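Local coordinates for protein D-alanine--D-alanine ligase (Coxiella burnetii, PDB 3TQT) that joins two D-alanine molecules into D-alanyl-D-alanine at the expense of ATP, a step in building the peptidoglycan cell wall, at residues 195-200 against 206-211; 143-148 against 154-159. One frame throughout, in Å; residues are numbered along the deposited sequence.

Interaction 1 (195-200 against 206-211)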
# COMPACT_ATOMS: atom_id res chain seq x y z
N ALA A 195 -19.13 6.84 10.03
CA ALA A 195 -19.00 5.67 9.16
C ALA A 195 -19.05 4.35 9.92
O ALA A 195 -18.66 3.33 9.38
CB ALA A 195 -17.72 5.76 8.34
N THR A 196 -19.52 4.38 11.17
CA THR A 196 -19.70 3.17 11.98
C THR A 196 -21.09 3.19 12.60
O THR A 196 -21.36 3.96 13.51
CB THR A 196 -18.65 3.07 13.10
OG1 THR A 196 -17.34 2.98 12.52
CG2 THR A 196 -18.89 1.84 13.94
N LEU A 197 -21.97 2.34 12.09
CA LEU A 197 -23.38 2.41 12.41
C LEU A 197 -23.86 1.17 13.16
O LEU A 197 -23.76 0.07 12.64
CB LEU A 197 -24.18 2.61 11.13
CG LEU A 197 -23.75 3.79 10.26
CD1 LEU A 197 -24.66 3.92 9.06
CD2 LEU A 197 -23.77 5.07 11.09
N PRO A 198 -24.38 1.36 14.38
CA PRO A 198 -24.96 0.23 15.13
C PRO A 198 -26.35 -0.08 14.59
O PRO A 198 -27.11 0.85 14.33
CB PRO A 198 -25.05 0.78 16.56
CG PRO A 198 -25.27 2.24 16.36
CD PRO A 198 -24.44 2.61 15.16
N VAL A 199 -26.66 -1.36 14.42
CA VAL A 199 -27.95 -1.75 13.89
C VAL A 199 -28.56 -2.88 14.71
O VAL A 199 -27.87 -3.83 15.10
CB VAL A 199 -27.87 -2.19 12.41
CG1 VAL A 199 -27.29 -1.06 11.54
CG2 VAL A 199 -27.02 -3.45 12.27
N LYS A 200 -29.86 -2.78 14.95
CA LYS A 200 -30.59 -3.75 15.77
C LYS A 200 -31.70 -4.44 14.98
O LYS A 200 -32.30 -5.41 15.46
CB LYS A 200 -31.16 -3.05 17.00
CG LYS A 200 -31.04 -3.85 18.29
CD LYS A 200 -31.83 -3.19 19.42
CE LYS A 200 -33.27 -3.71 19.49
NZ LYS A 200 -33.93 -3.89 18.16
N THR A 206 -30.05 -2.51 6.47
CA THR A 206 -29.97 -2.14 5.07
C THR A 206 -29.85 -0.62 4.93
O THR A 206 -29.17 -0.13 4.04
CB THR A 206 -31.16 -2.68 4.23
OG1 THR A 206 -32.30 -1.85 4.44
CG2 THR A 206 -31.47 -4.12 4.60
N LYS A 207 -30.51 0.13 5.82
CA LYS A 207 -30.33 1.57 5.79
C LYS A 207 -28.87 1.96 6.09
O LYS A 207 -28.34 2.88 5.48
CB LYS A 207 -31.27 2.27 6.76
CG LYS A 207 -32.69 2.43 6.23
CD LYS A 207 -33.57 3.17 7.22
CE LYS A 207 -34.96 3.38 6.65
NZ LYS A 207 -35.57 2.10 6.19
N ALA A 208 -28.25 1.27 7.03
CA ALA A 208 -26.86 1.55 7.39
C ALA A 208 -25.92 1.18 6.25
O ALA A 208 -24.95 1.87 5.98
CB ALA A 208 -26.48 0.81 8.64
N VAL A 209 -26.21 0.06 5.59
CA VAL A 209 -25.39 -0.37 4.48
C VAL A 209 -25.41 0.68 3.39
O VAL A 209 -24.37 1.06 2.85
CB VAL A 209 -25.85 -1.72 3.93
CG1 VAL A 209 -25.27 -1.96 2.54
CG2 VAL A 209 -25.45 -2.84 4.87
N LYS A 210 -26.60 1.17 3.08
CA LYS A 210 -26.77 2.21 2.08
C LYS A 210 -25.98 3.46 2.48
O LYS A 210 -25.29 4.06 1.65
CB LYS A 210 -28.26 2.54 1.91
CG LYS A 210 -28.55 3.64 0.90
CD LYS A 210 -30.03 3.66 0.52
CE LYS A 210 -30.31 4.68 -0.58
NZ LYS A 210 -31.57 4.38 -1.31
N GLU A 211 -26.08 3.82 3.75
CA GLU A 211 -25.42 5.03 4.24
C GLU A 211 -23.90 4.92 4.15
O GLU A 211 -23.24 5.83 3.66
CB GLU A 211 -25.83 5.29 5.69
CG GLU A 211 -24.93 6.24 6.42
CD GLU A 211 -25.35 7.68 6.30
OE1 GLU A 211 -26.01 8.04 5.29
OE2 GLU A 211 -25.03 8.47 7.22
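L197 and V199 of strand 196-199 both turn their side chains toward the helix, and A208 receives them. The A208 methyl sits between the two. Its CB is 3.6 Å from L197 CD1 and 3.5 Å from V199 CG1. In V199 a chi1 of -58° swings CG1 away from the carbonyl carbon and onto the A208 methyl. L197 also reaches one helical turn further on. Its CD1 lies 3.5 Å from E211 CG, and the two side chains cross at about a right angle. E211 takes part through its aliphatic carbons. Its chain bends at chi2 (90°), and its carboxylate is hydrogen-bonded through OE2 to Y215. The strand and the helix run almost antiparallel, with axes 8.8 Å apart and an angle of 172°. The small A208 fits this close approach, with its CA 6.2 Å from the CA of L197. The strand is an outermost one of its four-stranded antiparallel sheet, and its backbone bonds to strand 183-187. Helix 202-212 follows it directly in the chain and packs on the sheet within the ATP-grasp region. No hydrogen bond links the two segments. The contact therefore rests on methyl and methylene packing; the E211 carboxylate, the one charged group among the residues that touch, bonds elsewhere.

Interaction 2 (143-148 against 154-159); sequences LTKTVL and PVVDWH
K145 lies along W158 and ends on the backbone of V156. Its CB stands over one face of the indole, 3.6 Å from the centroid of the six-membered ring and 10° off the ring normal. This is a CH-pi contact. The lysine chain runs straight out from CG, antiparallel to the tryptophan side chain, and its CD also comes near the ring, 3.7 Å from W158 CE3. At the far end NZ donates a hydrogen bond of 2.7 Å to V156 O. The donor stands above the carbonyl plane, 46° out of it. The same ammonium makes a salt bridge to E222 and a hydrogen bond to N315 OD1. Three acceptors thus grip one buried charge, which should fix the end of the chain. E222 lies within the predicted ATP-binding span; the salt bridge probably helps to hold its carboxylate in place.

W158 has its CG between backbone N and carbonyl carbon (chi1 77°), and this turns the indole toward the helix. T146 OG1 approaches W158 CZ2 at 3.6 Å, but its hydrogen bond goes to D142 O. V155 fills the next part of the contact. Its CG1 packs on L148 CB at 3.6 Å, and its CB lies 4.0 Å from K145 CG.

Helix 141-150 is thus packed against the loop that leads from its end into strand 159-161. P154 and V156 share backbone hydrogen bonds with V314 of strand 312-318. W158 also touches M220 and E222 of strand 219-223. On the helix, L143, T146 and V147 pack on the second subunit. Helix 141-150 and segment 154-159 both rest on strands 219-223 and 312-318, which belong to different sheets.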
# COMPACT_ATOMS: atom_id res chain seq x y z
N LEU A 143 -9.27 -6.25 5.46
CA LEU A 143 -8.03 -6.82 4.93
C LEU A 143 -7.08 -7.16 6.08
O LEU A 143 -6.46 -8.22 6.08
CB LEU A 143 -7.36 -5.86 3.94
CG LEU A 143 -6.01 -6.28 3.36
CD1 LEU A 143 -6.10 -7.65 2.68
CD2 LEU A 143 -5.50 -5.19 2.40
N THR A 144 -6.98 -6.27 7.07
CA THR A 144 -6.16 -6.54 8.25
C THR A 144 -6.58 -7.85 8.89
O THR A 144 -5.76 -8.72 9.17
CB THR A 144 -6.33 -5.44 9.34
OG1 THR A 144 -6.34 -4.15 8.75
CG2 THR A 144 -5.19 -5.53 10.35
N LYS A 145 -7.88 -8.00 9.12
CA LYS A 145 -8.39 -9.20 9.77
C LYS A 145 -8.17 -10.44 8.93
O LYS A 145 -7.92 -11.52 9.47
CB LYS A 145 -9.86 -9.05 10.13
CG LYS A 145 -10.07 -8.16 11.35
CD LYS A 145 -11.55 -7.97 11.62
CE LYS A 145 -11.76 -7.08 12.82
NZ LYS A 145 -13.16 -7.20 13.26
N THR A 146 -8.22 -10.29 7.61
CA THR A 146 -7.99 -11.42 6.73
C THR A 146 -6.58 -11.94 6.96
O THR A 146 -6.35 -13.14 7.11
CB THR A 146 -8.11 -11.00 5.25
OG1 THR A 146 -9.47 -10.62 4.98
CG2 THR A 146 -7.71 -12.14 4.32
N VAL A 147 -5.63 -11.01 7.00
CA VAL A 147 -4.23 -11.39 7.14
C VAL A 147 -3.99 -11.96 8.54
O VAL A 147 -3.32 -12.98 8.69
CB VAL A 147 -3.31 -10.19 6.84
CG1 VAL A 147 -1.89 -10.51 7.23
CG2 VAL A 147 -3.42 -9.82 5.35
N LEU A 148 -4.56 -11.31 9.56
CA LEU A 148 -4.39 -11.78 10.93
C LEU A 148 -4.97 -13.17 11.11
O LEU A 148 -4.31 -14.06 11.64
CB LEU A 148 -5.04 -10.82 11.92
CG LEU A 148 -4.35 -9.45 11.98
CD1 LEU A 148 -5.10 -8.51 12.93
CD2 LEU A 148 -2.90 -9.63 12.40
N PRO A 154 -6.34 -14.35 16.68
CA PRO A 154 -7.77 -14.25 17.03
C PRO A 154 -8.26 -12.85 16.70
O PRO A 154 -7.66 -11.89 17.19
CB PRO A 154 -7.78 -14.45 18.54
CG PRO A 154 -6.42 -15.00 18.89
CD PRO A 154 -5.48 -14.46 17.87
N VAL A 155 -9.31 -12.72 15.89
CA VAL A 155 -9.88 -11.40 15.62
C VAL A 155 -11.39 -11.39 15.82
O VAL A 155 -12.04 -12.44 15.77
CB VAL A 155 -9.57 -10.91 14.18
CG1 VAL A 155 -8.07 -10.94 13.93
CG2 VAL A 155 -10.28 -11.79 13.17
N VAL A 156 -11.94 -10.21 16.06
CA VAL A 156 -13.38 -10.03 16.05
C VAL A 156 -13.86 -10.38 14.64
O VAL A 156 -13.31 -9.89 13.66
CB VAL A 156 -13.75 -8.58 16.38
CG1 VAL A 156 -15.27 -8.37 16.26
CG2 VAL A 156 -13.26 -8.22 17.79
N ASP A 157 -14.88 -11.23 14.55
CA ASP A 157 -15.33 -11.69 13.25
C ASP A 157 -15.91 -10.53 12.46
O ASP A 157 -16.27 -9.50 13.03
CB ASP A 157 -16.33 -12.84 13.36
CG ASP A 157 -16.49 -13.60 12.03
OD1 ASP A 157 -15.56 -13.54 11.18
OD2 ASP A 157 -17.53 -14.26 11.83
N TRP A 158 -15.98 -10.70 11.15
CA TRP A 158 -16.47 -9.63 10.29
C TRP A 158 -17.05 -10.22 9.03
O TRP A 158 -16.81 -11.38 8.70
CB TRP A 158 -15.34 -8.67 9.92
CG TRP A 158 -14.43 -9.21 8.85
CD1 TRP A 158 -14.39 -8.84 7.54
CD2 TRP A 158 -13.43 -10.23 9.02
NE1 TRP A 158 -13.42 -9.56 6.88
CE2 TRP A 158 -12.82 -10.42 7.76
CE3 TRP A 158 -13.00 -11.01 10.10
CZ2 TRP A 158 -11.80 -11.36 7.56
CZ3 TRP A 158 -11.99 -11.93 9.91
CH2 TRP A 158 -11.39 -12.09 8.64
N HIS A 159 -17.82 -9.41 8.31
CA HIS A 159 -18.29 -9.80 7.00
C HIS A 159 -18.23 -8.61 6.08
O HIS A 159 -18.88 -7.60 6.32
CB HIS A 159 -19.73 -10.33 7.05
CG HIS A 159 -20.21 -10.82 5.73
ND1 HIS A 159 -19.80 -12.02 5.20
CD2 HIS A 159 -21.03 -10.26 4.81
CE1 HIS A 159 -20.37 -12.19 4.02
NE2 HIS A 159 -21.12 -11.14 3.76

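In the fold
In both interactions a helix meets a non-helical segment a few residues away in the chain. Both are partly buried, and no touching residue is exposed. The centre of interaction 1 is about 25 Å from the centre of the chain, at a border strand of the four-stranded sheet. That of interaction 2 is about 17 Å from it, and its loop leads into strand 159-161, the other border strand. Interactions 1 and 2 do not touch. Interaction 1 is small and apolar. Interaction 2 buries about twice the surface and adds an aromatic face and a buried charge. K145 pairs with E222 and lies about 6 Å, side chain to side chain, from E316, a predicted magnesium ligand.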